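Local coordinates for protein indole-3-acetic acid-amido synthetase GH3.15 (Arabidopsis thaliana, PDB 6E1Q) that conjugates amino acids, chiefly glutamine, to the auxin precursor indole-3-butyric acid in an ATP-dependent reaction, and accepts the herbicide 2,4-DB as well, at residues A[42-47]-A[68-73]; A[248-251]-A[255-258]; A[323-328]-A[333-338]. All blocks are in the same frame, centred on the assembly; numbering follows the deposited sequence. Where two conformers were deposited one is given.

How the interactions relate
Along the chain the three contacts come one after another, none nested in or crossing another. Interaction 1 is the first to close a loop: it brings helix 43-49 against helix 67-78, with helix 55-61 in between, near the N terminus. Interaction 2 is a much tighter turn, in which the loop after helix 220-243 folds onto helix 253-258, the helix that carries one half of a disulfide. Last comes interaction 3, the hairpin of strands 321-327 and 332-335 at the substrate and ATP sites. Interactions 1 and 2 are far apart, their centres about 46 Å from each other; interaction 3 is the most central, about 12 Å from interaction 1 at the nearest atoms.

Interaction 1 of 3, residues A[42-47]-A[68-73]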
ATOM      1  N   THR A  42      11.722 -26.975 -15.594  1.00 43.49           N
ATOM      2  CA  THR A  42      10.407 -26.860 -14.968  1.00 42.32           C
ATOM      3  C   THR A  42       9.322 -27.208 -15.982  1.00 45.43           C
ATOM      4  O   THR A  42       9.501 -27.061 -17.196  1.00 44.08           O
ATOM      5  CB  THR A  42      10.143 -25.451 -14.422  1.00 39.68           C
ATOM      6  OG1 THR A  42      10.131 -24.500 -15.499  1.00 40.28           O
ATOM      7  CG2 THR A  42      11.176 -25.060 -13.380  1.00 38.35           C
ATOM      8  N   GLU A  43       8.186 -27.685 -15.481  1.00 45.70           N
ATOM      9  CA  GLU A  43       7.086 -27.984 -16.391  1.00 49.15           C
ATOM     10  C   GLU A  43       6.663 -26.735 -17.146  1.00 37.82           C
ATOM     11  O   GLU A  43       6.440 -26.779 -18.355  1.00 38.86           O
ATOM     12  CB  GLU A  43       5.899 -28.572 -15.623  1.00 45.91           C
ATOM     13  CG  GLU A  43       4.645 -28.647 -16.462  1.00 50.11           C
ATOM     14  CD  GLU A  43       3.464 -29.282 -15.743  1.00 52.05           C
ATOM     15  OE1 GLU A  43       3.659 -30.142 -14.848  1.00 50.96           O
ATOM     16  OE2 GLU A  43       2.328 -28.913 -16.086  1.00 46.53           O
ATOM     17  N   TYR A  44       6.602 -25.597 -16.455  1.00 38.56           N
ATOM     18  CA  TYR A  44       6.127 -24.370 -17.090  1.00 44.07           C
ATOM     19  C   TYR A  44       7.053 -23.924 -18.220  1.00 43.70           C
ATOM     20  O   TYR A  44       6.607 -23.681 -19.348  1.00 43.57           O
ATOM     21  CB  TYR A  44       5.981 -23.251 -16.050  1.00 32.17           C
ATOM     22  CG  TYR A  44       5.266 -22.050 -16.631  1.00 44.11           C
ATOM     23  CD1 TYR A  44       3.881 -21.984 -16.612  1.00 39.83           C
ATOM     24  CD2 TYR A  44       5.968 -21.012 -17.251  1.00 35.36           C
ATOM     25  CE1 TYR A  44       3.210 -20.922 -17.163  1.00 45.14           C
ATOM     26  CE2 TYR A  44       5.297 -19.936 -17.804  1.00 41.03           C
ATOM     27  CZ  TYR A  44       3.912 -19.898 -17.749  1.00 45.84           C
ATOM     28  OH  TYR A  44       3.201 -18.858 -18.288  1.00 46.85           O
ATOM     29  N   LEU A  45       8.348 -23.797 -17.936  1.00 48.23           N
ATOM     30  CA  LEU A  45       9.247 -23.198 -18.921  1.00 53.45           C
ATOM     31  C   LEU A  45       9.529 -24.153 -20.071  1.00 58.41           C
ATOM     32  O   LEU A  45       9.585 -23.734 -21.235  1.00 63.69           O
ATOM     33  CB  LEU A  45      10.547 -22.758 -18.248  1.00 57.73           C
ATOM     34  CG  LEU A  45      11.211 -21.511 -18.817  1.00 58.64           C
ATOM     35  CD1 LEU A  45      10.181 -20.396 -18.961  1.00 52.19           C
ATOM     36  CD2 LEU A  45      12.368 -21.093 -17.918  1.00 58.92           C
ATOM     37  N   ARG A  46       9.703 -25.443 -19.768  1.00 61.50           N
ATOM     38  CA  ARG A  46      10.046 -26.409 -20.806  1.00 71.73           C
ATOM     39  C   ARG A  46       8.944 -26.499 -21.855  1.00 68.66           C
ATOM     40  O   ARG A  46       9.224 -26.709 -23.042  1.00 69.31           O
ATOM     41  CB  ARG A  46      10.319 -27.781 -20.175  1.00 81.29           C
ATOM     42  CG  ARG A  46      10.344 -28.956 -21.156  1.00 93.52           C
ATOM     43  CD  ARG A  46       9.269 -29.993 -20.832  1.00103.08           C
ATOM     44  NE  ARG A  46       9.436 -30.552 -19.493  1.00109.57           N
ATOM     45  CZ  ARG A  46       8.437 -30.985 -18.726  1.00109.54           C
ATOM     46  NH1 ARG A  46       7.185 -30.915 -19.155  1.00109.47           N
ATOM     47  NH2 ARG A  46       8.691 -31.474 -17.519  1.00106.95           N
ATOM     48  N   GLY A  47       7.689 -26.315 -21.441  1.00 58.54           N
ATOM     49  CA  GLY A  47       6.586 -26.358 -22.380  1.00 53.72           C
ATOM     50  C   GLY A  47       6.646 -25.287 -23.446  1.00 58.87           C
ATOM     51  O   GLY A  47       6.076 -25.464 -24.531  1.00 56.88           O
ATOM     52  N   GLU A  68      -4.620 -14.966 -13.612  0.51 34.98           N
ATOM     53  CA  GLU A  68      -5.668 -15.890 -14.038  0.51 40.06           C
ATOM     54  C   GLU A  68      -5.109 -17.017 -14.900  0.51 39.34           C
ATOM     55  O   GLU A  68      -5.561 -18.164 -14.801  0.51 40.09           O
ATOM     56  CB  GLU A  68      -6.752 -15.136 -14.806  0.51 47.88           C
ATOM     57  CG  GLU A  68      -7.688 -14.293 -13.958  0.51 50.55           C
ATOM     58  CD  GLU A  68      -6.995 -13.143 -13.242  0.51 47.66           C
ATOM     59  OE1 GLU A  68      -7.544 -12.699 -12.220  0.51 48.89           O
ATOM     60  OE2 GLU A  68      -5.920 -12.679 -13.689  0.51 38.47           O
ATOM     61  N   ASP A  69      -4.125 -16.719 -15.752  1.00 36.16           N
ATOM     62  CA  ASP A  69      -3.641 -17.745 -16.673  1.00 38.72           C
ATOM     63  C   ASP A  69      -2.785 -18.787 -15.963  1.00 35.51           C
ATOM     64  O   ASP A  69      -2.676 -19.918 -16.440  1.00 39.45           O
ATOM     65  CB  ASP A  69      -2.827 -17.128 -17.817  1.00 40.59           C
ATOM     66  CG  ASP A  69      -3.579 -16.052 -18.577  1.00 44.19           C
ATOM     67  OD1 ASP A  69      -4.727 -16.292 -19.019  1.00 58.21           O
ATOM     68  OD2 ASP A  69      -3.000 -14.955 -18.740  1.00 46.03           O
ATOM     69  N   ILE A  70      -2.130 -18.428 -14.863  1.00 28.91           N
ATOM     70  CA  ILE A  70      -1.204 -19.348 -14.218  1.00 39.57           C
ATOM     71  C   ILE A  70      -1.703 -19.840 -12.866  1.00 38.20           C
ATOM     72  O   ILE A  70      -0.987 -20.595 -12.194  1.00 34.36           O
ATOM     73  CB  ILE A  70       0.204 -18.728 -14.102  1.00 37.11           C
ATOM     74  CG1 ILE A  70       0.170 -17.353 -13.437  1.00 36.66           C
ATOM     75  CG2 ILE A  70       0.812 -18.566 -15.492  1.00 43.60           C
ATOM     76  CD1 ILE A  70       0.341 -17.373 -11.950  1.00 36.88           C
ATOM     77  N   ARG A  71      -2.922 -19.475 -12.458  1.00 35.40           N
ATOM     78  CA  ARG A  71      -3.406 -19.882 -11.140  1.00 30.50           C
ATOM     79  C   ARG A  71      -3.385 -21.400 -10.960  1.00 31.82           C
ATOM     80  O   ARG A  71      -3.157 -21.894  -9.840  1.00 31.61           O
ATOM     81  CB  ARG A  71      -4.819 -19.348 -10.926  1.00 36.85           C
ATOM     82  CG  ARG A  71      -5.451 -19.734  -9.603  1.00 36.54           C
ATOM     83  CD  ARG A  71      -6.872 -19.190  -9.516  1.00 41.57           C
ATOM     84  NE  ARG A  71      -7.456 -19.480  -8.210  1.00 44.79           N
ATOM     85  CZ  ARG A  71      -8.711 -19.209  -7.884  1.00 44.96           C
ATOM     86  NH1 ARG A  71      -9.524 -18.643  -8.777  1.00 39.77           N
ATOM     87  NH2 ARG A  71      -9.152 -19.506  -6.665  1.00 41.08           N
ATOM     88  N   SER A  72      -3.617 -22.154 -12.039  1.00 31.65           N
ATOM     89  CA  SER A  72      -3.701 -23.607 -11.912  1.00 31.94           C
ATOM     90  C   SER A  72      -2.385 -24.213 -11.428  1.00 34.43           C
ATOM     91  O   SER A  72      -2.393 -25.164 -10.636  1.00 31.15           O
ATOM     92  CB  SER A  72      -4.116 -24.226 -13.245  1.00 36.90           C
ATOM     93  OG  SER A  72      -3.100 -24.036 -14.215  1.00 42.61           O
ATOM     94  N   TYR A  73      -1.243 -23.694 -11.909  1.00 28.86           N
ATOM     95  CA  TYR A  73       0.049 -24.154 -11.405  1.00 31.67           C
ATOM     96  C   TYR A  73       0.157 -23.934  -9.898  1.00 31.36           C
ATOM     97  O   TYR A  73       0.607 -24.815  -9.156  1.00 33.58           O
ATOM     98  CB  TYR A  73       1.198 -23.444 -12.150  1.00 27.23           C
ATOM     99  CG  TYR A  73       1.195 -23.760 -13.620  1.00 31.67           C
ATOM    100  CD1 TYR A  73       1.843 -24.887 -14.111  1.00 36.31           C
ATOM    101  CD2 TYR A  73       0.481 -22.967 -14.517  1.00 35.06           C
ATOM    102  CE1 TYR A  73       1.811 -25.207 -15.476  1.00 36.89           C
ATOM    103  CE2 TYR A  73       0.446 -23.269 -15.878  1.00 31.09           C
ATOM    104  CZ  TYR A  73       1.118 -24.386 -16.352  1.00 37.91           C
ATOM    105  OH  TYR A  73       1.080 -24.690 -17.702  1.00 45.50           O
TER
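Tyr44 and Tyr73 form a T-shaped pair, the edge of Tyr44 directed at the face of Tyr73. The centroids are 5.1 Å apart and the planes stand at 80°. Tyr44 CD1 does the touching, 3.7 Å from Tyr73 CZ and over the rim of that ring. With CG anti to the backbone N (chi1 -170°), the Tyr44 side chain reaches across to helix 67-78. A flat ring suits both places: one offers a C-H edge, the other a pi face.

Apolar packing continues along Tyr44, where the branch methyl Ile70 CG2 lies 3.8 Å from Tyr44 CE1. The beta-branched side chain meets the phenol at about a right angle, while its longer branch leads away.

These residues join two helices of the GH3 N-terminal region, whose segment axes come no closer than 12.6 Å, with 125° between their N-to-C directions, so large aromatic side chains bridge the gap. Tyr44 also meets Phe48 edge-to-face and the ring of Tyr402 nearly parallel.

Glu43 brings OE2 to 3.8 Å from Tyr73 CE1, but its salt bridge is to Arg76. A leucine in place of Tyr73 would probably leave the edge of Tyr44 without its aromatic face and open a gap beside Glu43.

Interaction 2 of 3, residues A[248-251]-A[255-258]; sequences DWIT and CTSG
Ile250 reaches helix 253-258 through its branch methyl, and Cys255 receives it: Ile250 CG2 lies 3.7 Å from Cys255 SG and 3.9 Å from Cys255 CB. This CG2 is anti to the backbone N of Ile250, a placing that carries the methyl across to the helix while CG1, beside the backbone N, lies over one face of the Trp249 ring. A beta-branched aliphatic residue suits the spot, since one branch can meet the sulfur and the other covers Trp249. Beside this pair, the methyl Thr256 CG2 comes to 3.2 Å from Ile250 O, a close van der Waals approach, and the two CG2 methyls of Ile250 and Thr256 are 4.1 Å apart.

Further out, the helix start fixes both partners on its side. Asp252 accepts from Cys255 N through its carboxylate OD2, and its carbonyl O is hydrogen-bonded to Thr256 OG1. Threonine fits here because its hydroxyl is held by the backbone of the preceding turn while its methyl faces the loop. The sulfur of Cys255 is fixed in turn by the disulfide to Cys200, which ties this short helix covalently to helix 194-207. Trp249, next to Ile250, bonds through NE1 to Glu236 of helix 220-243.

Helix 194-207 also packs on the loop, with Gln196 and Tyr199 against Ile250, so residues 248-251 run between helices 194-207, 220-243 and 253-258.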
ATOM      1  N   ASP A 248      -6.138  -5.742  32.792  1.00 48.44           N
ATOM      2  CA  ASP A 248      -6.376  -7.177  32.900  1.00 49.43           C
ATOM      3  C   ASP A 248      -7.318  -7.729  31.829  1.00 47.73           C
ATOM      4  O   ASP A 248      -7.469  -8.950  31.751  1.00 51.43           O
ATOM      5  CB  ASP A 248      -6.887  -7.541  34.304  1.00 57.00           C
ATOM      6  CG  ASP A 248      -8.229  -6.906  34.643  1.00 62.24           C
ATOM      7  OD1 ASP A 248      -8.701  -6.034  33.888  1.00 63.04           O
ATOM      8  OD2 ASP A 248      -8.813  -7.296  35.684  1.00 69.56           O
ATOM      9  N   TRP A 249      -7.931  -6.886  30.992  1.00 47.15           N
ATOM     10  CA  TRP A 249      -8.714  -7.401  29.870  1.00 41.48           C
ATOM     11  C   TRP A 249      -7.849  -7.858  28.702  1.00 42.07           C
ATOM     12  O   TRP A 249      -8.384  -8.380  27.718  1.00 46.39           O
ATOM     13  CB  TRP A 249      -9.720  -6.357  29.369  1.00 39.26           C
ATOM     14  CG  TRP A 249      -9.087  -5.115  28.746  1.00 42.61           C
ATOM     15  CD1 TRP A 249      -8.758  -3.947  29.387  1.00 37.97           C
ATOM     16  CD2 TRP A 249      -8.729  -4.923  27.367  1.00 48.53           C
ATOM     17  NE1 TRP A 249      -8.215  -3.051  28.495  1.00 43.16           N
ATOM     18  CE2 TRP A 249      -8.193  -3.623  27.249  1.00 46.45           C
ATOM     19  CE3 TRP A 249      -8.807  -5.727  26.222  1.00 41.41           C
ATOM     20  CZ2 TRP A 249      -7.730  -3.115  26.038  1.00 46.20           C
ATOM     21  CZ3 TRP A 249      -8.354  -5.219  25.027  1.00 42.52           C
ATOM     22  CH2 TRP A 249      -7.825  -3.924  24.941  1.00 47.97           C
ATOM     23  N   ILE A 250      -6.539  -7.666  28.761  1.00 39.42           N
ATOM     24  CA  ILE A 250      -5.648  -8.236  27.758  1.00 45.01           C
ATOM     25  C   ILE A 250      -5.341  -9.658  28.208  1.00 54.94           C
ATOM     26  O   ILE A 250      -4.627  -9.872  29.193  1.00 50.84           O
ATOM     27  CB  ILE A 250      -4.387  -7.390  27.583  1.00 42.16           C
ATOM     28  CG1 ILE A 250      -4.792  -6.075  26.924  1.00 49.52           C
ATOM     29  CG2 ILE A 250      -3.346  -8.082  26.675  1.00 33.67           C
ATOM     30  CD1 ILE A 250      -4.053  -4.941  27.469  1.00 54.56           C
ATOM     31  N   THR A 251      -5.942 -10.627  27.519  1.00 54.70           N
ATOM     32  CA  THR A 251      -5.788 -12.043  27.825  1.00 56.61           C
ATOM     33  C   THR A 251      -4.885 -12.762  26.837  1.00 55.16           C
ATOM     34  O   THR A 251      -4.500 -13.907  27.092  1.00 55.64           O
ATOM     35  CB  THR A 251      -7.157 -12.730  27.836  1.00 52.40           C
ATOM     36  OG1 THR A 251      -7.859 -12.398  26.629  1.00 54.21           O
ATOM     37  CG2 THR A 251      -7.976 -12.261  29.026  1.00 50.21           C
ATOM     38  N   CYS A 255       0.954 -11.100  24.232  1.00 66.58           N
ATOM     39  CA  CYS A 255       1.115  -9.782  24.830  1.00 71.17           C
ATOM     40  C   CYS A 255       1.456  -9.888  26.314  1.00 63.07           C
ATOM     41  O   CYS A 255       2.396  -9.242  26.790  1.00 61.52           O
ATOM     42  CB  CYS A 255      -0.140  -8.937  24.625  1.00 82.67           C
ATOM     43  SG  CYS A 255       0.038  -7.289  25.367  1.00 80.38           S
ATOM     44  N   THR A 256       0.706 -10.707  27.061  1.00 54.43           N
ATOM     45  CA  THR A 256       0.893 -10.752  28.511  1.00 58.65           C
ATOM     46  C   THR A 256       2.259 -11.314  28.883  1.00 62.92           C
ATOM     47  O   THR A 256       2.897 -10.828  29.826  1.00 65.76           O
ATOM     48  CB  THR A 256      -0.213 -11.575  29.177  1.00 60.71           C
ATOM     49  OG1 THR A 256      -0.225 -12.900  28.630  1.00 64.34           O
ATOM     50  CG2 THR A 256      -1.575 -10.920  28.983  1.00 58.57           C
ATOM     51  N   SER A 257       2.724 -12.338  28.166  1.00 68.15           N
ATOM     52  CA  SER A 257       4.052 -12.873  28.444  1.00 73.72           C
ATOM     53  C   SER A 257       5.151 -11.954  27.923  1.00 75.37           C
ATOM     54  O   SER A 257       6.234 -11.892  28.516  1.00 83.47           O
ATOM     55  CB  SER A 257       4.197 -14.271  27.844  1.00 78.77           C
ATOM     56  OG  SER A 257       4.063 -14.234  26.436  1.00 86.79           O
ATOM     57  N   GLY A 258       4.895 -11.218  26.839  1.00 68.85           N
ATOM     58  CA  GLY A 258       5.944 -10.414  26.239  1.00 69.99           C
ATOM     59  C   GLY A 258       6.093  -9.019  26.811  1.00 75.57           C
ATOM     60  O   GLY A 258       7.178  -8.436  26.735  1.00 71.10           O
TER

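Interaction 3 of 3, residues A[323-328]-A[333-338]; sequences SSFYGS and MGVNFN. With CFA ((2,4-dichlorophenoxy)acetic acid), chain D.
A beta hairpin at the substrate and ATP sites joins strands 321-327 and 332-335, antiparallel at 175°, and a classic beta bulge interrupts its pairing. There Met333 N and Gly334 N both donate to Tyr326 O, at 2.9 and 2.8 Å, each in the carbonyl plane. Tyr326 N bonds to Gly334 O at 2.8 Å, nearly straight at 169° although tilted out of that carbonyl's plane. Asn336 N donates to Ser324 O.

Phe325 turns one ring face to the C5'-C6' edge of the bound (2,4-dichlorophenoxy)acetic acid, whose ring is steeply inclined to it; C6' lies over the ring centre, 3.7 Å from Phe325 CE2, an aromatic face suiting that C-H edge. Val335 CG1 is 4.2 Å from Phe325 CD1. Gly327 has no side chain; a CB there would crowd the ligand carboxylate.

On the Tyr326 side, Met333 SD makes an oblique Met-aromatic contact, 4.8 Å from the ring centroid. The methionine chain bends at its last torsion (chi3 -78°), bringing CE to 3.6 Å from Ser328 OG, a hydroxyl bonded to Glu330. Tyr326 OH is hydrogen-bonded to Asp408.

Strand 348-350 borders the hairpin beyond 332-335, helix 112-132 packs on Val335, and strands 390-396 and 404-416 meet Tyr326.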
ATOM      1  N   SER A 323       8.192   7.483   1.098  1.00 31.17           N
ATOM      2  CA  SER A 323       7.760   6.248   0.449  1.00 33.64           C
ATOM      3  C   SER A 323       8.992   5.739  -0.294  1.00 35.65           C
ATOM      4  O   SER A 323       9.345   6.244  -1.367  1.00 39.07           O
ATOM      5  CB  SER A 323       6.565   6.483  -0.476  1.00 39.06           C
ATOM      6  OG  SER A 323       6.180   5.281  -1.131  1.00 47.93           O
ATOM      7  N   SER A 324       9.647   4.745   0.287  1.00 31.41           N
ATOM      8  CA  SER A 324      10.965   4.326  -0.168  1.00 36.49           C
ATOM      9  C   SER A 324      10.939   3.166  -1.151  1.00 34.46           C
ATOM     10  O   SER A 324      11.933   2.959  -1.855  1.00 34.88           O
ATOM     11  CB  SER A 324      11.819   3.912   1.031  1.00 34.79           C
ATOM     12  OG  SER A 324      12.057   5.025   1.858  1.00 39.76           O
ATOM     13  N   PHE A 325       9.858   2.388  -1.189  1.00 32.16           N
ATOM     14  CA  PHE A 325       9.885   1.082  -1.831  1.00 34.54           C
ATOM     15  C   PHE A 325       8.716   0.906  -2.779  1.00 30.80           C
ATOM     16  O   PHE A 325       7.579   1.253  -2.449  1.00 31.62           O
ATOM     17  CB  PHE A 325       9.847  -0.049  -0.803  1.00 42.59           C
ATOM     18  CG  PHE A 325      10.766   0.155   0.374  1.00 42.81           C
ATOM     19  CD1 PHE A 325      12.108  -0.195   0.289  1.00 38.26           C
ATOM     20  CD2 PHE A 325      10.279   0.655   1.575  1.00 50.25           C
ATOM     21  CE1 PHE A 325      12.958  -0.029   1.374  1.00 44.52           C
ATOM     22  CE2 PHE A 325      11.123   0.823   2.665  1.00 56.60           C
ATOM     23  CZ  PHE A 325      12.465   0.479   2.563  1.00 53.84           C
ATOM     24  N   TYR A 326       9.002   0.328  -3.949  1.00 31.80           N
ATOM     25  CA  TYR A 326       7.966  -0.079  -4.893  1.00 37.38           C
ATOM     26  C   TYR A 326       8.124  -1.578  -5.118  1.00 40.21           C
ATOM     27  O   TYR A 326       9.134  -2.031  -5.678  1.00 31.12           O
ATOM     28  CB  TYR A 326       8.040   0.692  -6.214  1.00 30.59           C
ATOM     29  CG  TYR A 326       7.077   0.124  -7.230  1.00 34.21           C
ATOM     30  CD1 TYR A 326       5.709   0.092  -6.970  1.00 36.90           C
ATOM     31  CD2 TYR A 326       7.528  -0.416  -8.414  1.00 38.01           C
ATOM     32  CE1 TYR A 326       4.819  -0.459  -7.871  1.00 34.67           C
ATOM     33  CE2 TYR A 326       6.644  -0.963  -9.335  1.00 37.28           C
ATOM     34  CZ  TYR A 326       5.297  -0.987  -9.060  1.00 34.85           C
ATOM     35  OH  TYR A 326       4.435  -1.547  -9.978  1.00 35.51           O
ATOM     36  N   GLY A 327       7.132  -2.342  -4.677  1.00 37.36           N
ATOM     37  CA  GLY A 327       7.200  -3.791  -4.746  1.00 49.85           C
ATOM     38  C   GLY A 327       5.833  -4.430  -4.619  1.00 48.97           C
ATOM     39  O   GLY A 327       4.816  -3.761  -4.432  1.00 45.26           O
ATOM     40  N   SER A 328       5.819  -5.753  -4.734  1.00 40.36           N
ATOM     41  CA  SER A 328       4.589  -6.525  -4.650  1.00 32.91           C
ATOM     42  C   SER A 328       4.978  -7.910  -4.181  1.00 39.52           C
ATOM     43  O   SER A 328       6.163  -8.246  -4.125  1.00 37.56           O
ATOM     44  CB  SER A 328       3.851  -6.584  -5.996  1.00 29.98           C
ATOM     45  OG  SER A 328       4.640  -7.279  -6.953  1.00 41.28           O
ATOM     46  N   MET A 333      10.619  -4.348  -6.718  1.00 30.91           N
ATOM     47  CA  MET A 333      10.899  -3.781  -8.034  1.00 39.93           C
ATOM     48  C   MET A 333      11.728  -2.509  -8.028  1.00 40.17           C
ATOM     49  O   MET A 333      12.633  -2.380  -8.861  1.00 41.67           O
ATOM     50  CB  MET A 333       9.591  -3.532  -8.772  1.00 37.08           C
ATOM     51  CG  MET A 333       9.057  -4.806  -9.383  1.00 44.93           C
ATOM     52  SD  MET A 333       7.447  -4.648 -10.127  1.00 49.49           S
ATOM     53  CE  MET A 333       6.388  -4.679  -8.675  1.00 45.26           C
ATOM     54  N   GLY A 334      11.455  -1.555  -7.138  1.00 36.36           N
ATOM     55  CA  GLY A 334      12.138  -0.279  -7.232  1.00 38.48           C
ATOM     56  C   GLY A 334      12.310   0.374  -5.883  1.00 35.30           C
ATOM     57  O   GLY A 334      11.633   0.024  -4.912  1.00 29.62           O
ATOM     58  N   VAL A 335      13.217   1.350  -5.836  1.00 27.78           N
ATOM     59  CA  VAL A 335      13.396   2.161  -4.640  1.00 34.20           C
ATOM     60  C   VAL A 335      13.440   3.633  -5.017  1.00 35.46           C
ATOM     61  O   VAL A 335      13.712   4.009  -6.161  1.00 31.88           O
ATOM     62  CB  VAL A 335      14.662   1.783  -3.840  1.00 40.42           C
ATOM     63  CG1 VAL A 335      14.450   0.456  -3.131  1.00 41.03           C
ATOM     64  CG2 VAL A 335      15.889   1.756  -4.742  1.00 36.49           C
ATOM     65  N   ASN A 336      13.195   4.471  -4.020  1.00 28.76           N
ATOM     66  CA  ASN A 336      13.181   5.919  -4.203  1.00 30.20           C
ATOM     67  C   ASN A 336      14.576   6.442  -3.887  1.00 30.38           C
ATOM     68  O   ASN A 336      15.010   6.422  -2.734  1.00 34.01           O
ATOM     69  CB  ASN A 336      12.090   6.521  -3.318  1.00 27.86           C
ATOM     70  CG  ASN A 336      11.932   8.036  -3.460  1.00 34.69           C
ATOM     71  OD1 ASN A 336      11.094   8.624  -2.757  1.00 34.02           O
ATOM     72  ND2 ASN A 336      12.730   8.671  -4.285  1.00 23.12           N
ATOM     73  N   PHE A 337      15.286   6.905  -4.904  1.00 28.86           N
ATOM     74  CA  PHE A 337      16.600   7.452  -4.622  1.00 30.70           C
ATOM     75  C   PHE A 337      16.562   8.871  -4.070  1.00 40.45           C
ATOM     76  O   PHE A 337      17.628   9.424  -3.779  1.00 39.73           O
ATOM     77  CB  PHE A 337      17.457   7.394  -5.874  1.00 39.57           C
ATOM     78  CG  PHE A 337      18.154   6.084  -6.038  1.00 40.06           C
ATOM     79  CD1 PHE A 337      19.388   5.873  -5.432  1.00 45.65           C
ATOM     80  CD2 PHE A 337      17.586   5.061  -6.777  1.00 32.56           C
ATOM     81  CE1 PHE A 337      20.045   4.674  -5.564  1.00 43.79           C
ATOM     82  CE2 PHE A 337      18.247   3.841  -6.910  1.00 39.71           C
ATOM     83  CZ  PHE A 337      19.475   3.652  -6.300  1.00 34.57           C
ATOM     84  N   ASN A 338      15.380   9.464  -3.888  1.00 37.97           N
ATOM     85  CA  ASN A 338      15.247  10.794  -3.289  1.00 38.03           C
ATOM     86  C   ASN A 338      14.159  10.752  -2.226  1.00 35.99           C
ATOM     87  O   ASN A 338      13.083  11.338  -2.393  1.00 36.16           O
ATOM     88  CB  ASN A 338      14.939  11.854  -4.347  1.00 40.47           C
ATOM     89  CG  ASN A 338      14.948  13.259  -3.773  1.00 47.57           C
ATOM     90  OD1 ASN A 338      15.435  13.477  -2.665  1.00 47.27           O
ATOM     91  ND2 ASN A 338      14.417  14.216  -4.526  1.00 41.49           N
TER
HETATM   92  C1  CFA D 603       7.841  -3.752  -0.090  1.00104.65           C
HETATM   93  C2  CFA D 603       7.938  -3.508   1.419  1.00106.32           C
HETATM   94  C1' CFA D 603       9.584  -3.677   3.153  1.00105.66           C
HETATM   95  C2' CFA D 603       9.005  -4.254   4.279  1.00106.36           C
HETATM   96  C3' CFA D 603       9.453  -3.897   5.545  1.00103.40           C
HETATM   97  C4' CFA D 603      10.476  -2.971   5.687  1.00103.50           C
HETATM   98  C5' CFA D 603      11.053  -2.404   4.565  1.00101.21           C
HETATM   99 CL3  CFA D 603       7.688  -5.454   4.114  1.00108.69          CL
HETATM  100  C6' CFA D 603      10.610  -2.759   3.305  1.00103.35           C
HETATM  101  O1  CFA D 603       8.872  -3.629  -0.796  1.00101.99           O
HETATM  102  O2  CFA D 603       6.752  -4.068  -0.644  1.00103.69           O
HETATM  103  O1' CFA D 603       9.167  -4.020   1.857  1.00106.98           O
HETATM  104 CL4  CFA D 603      11.068  -2.500   7.307  1.00108.78          CL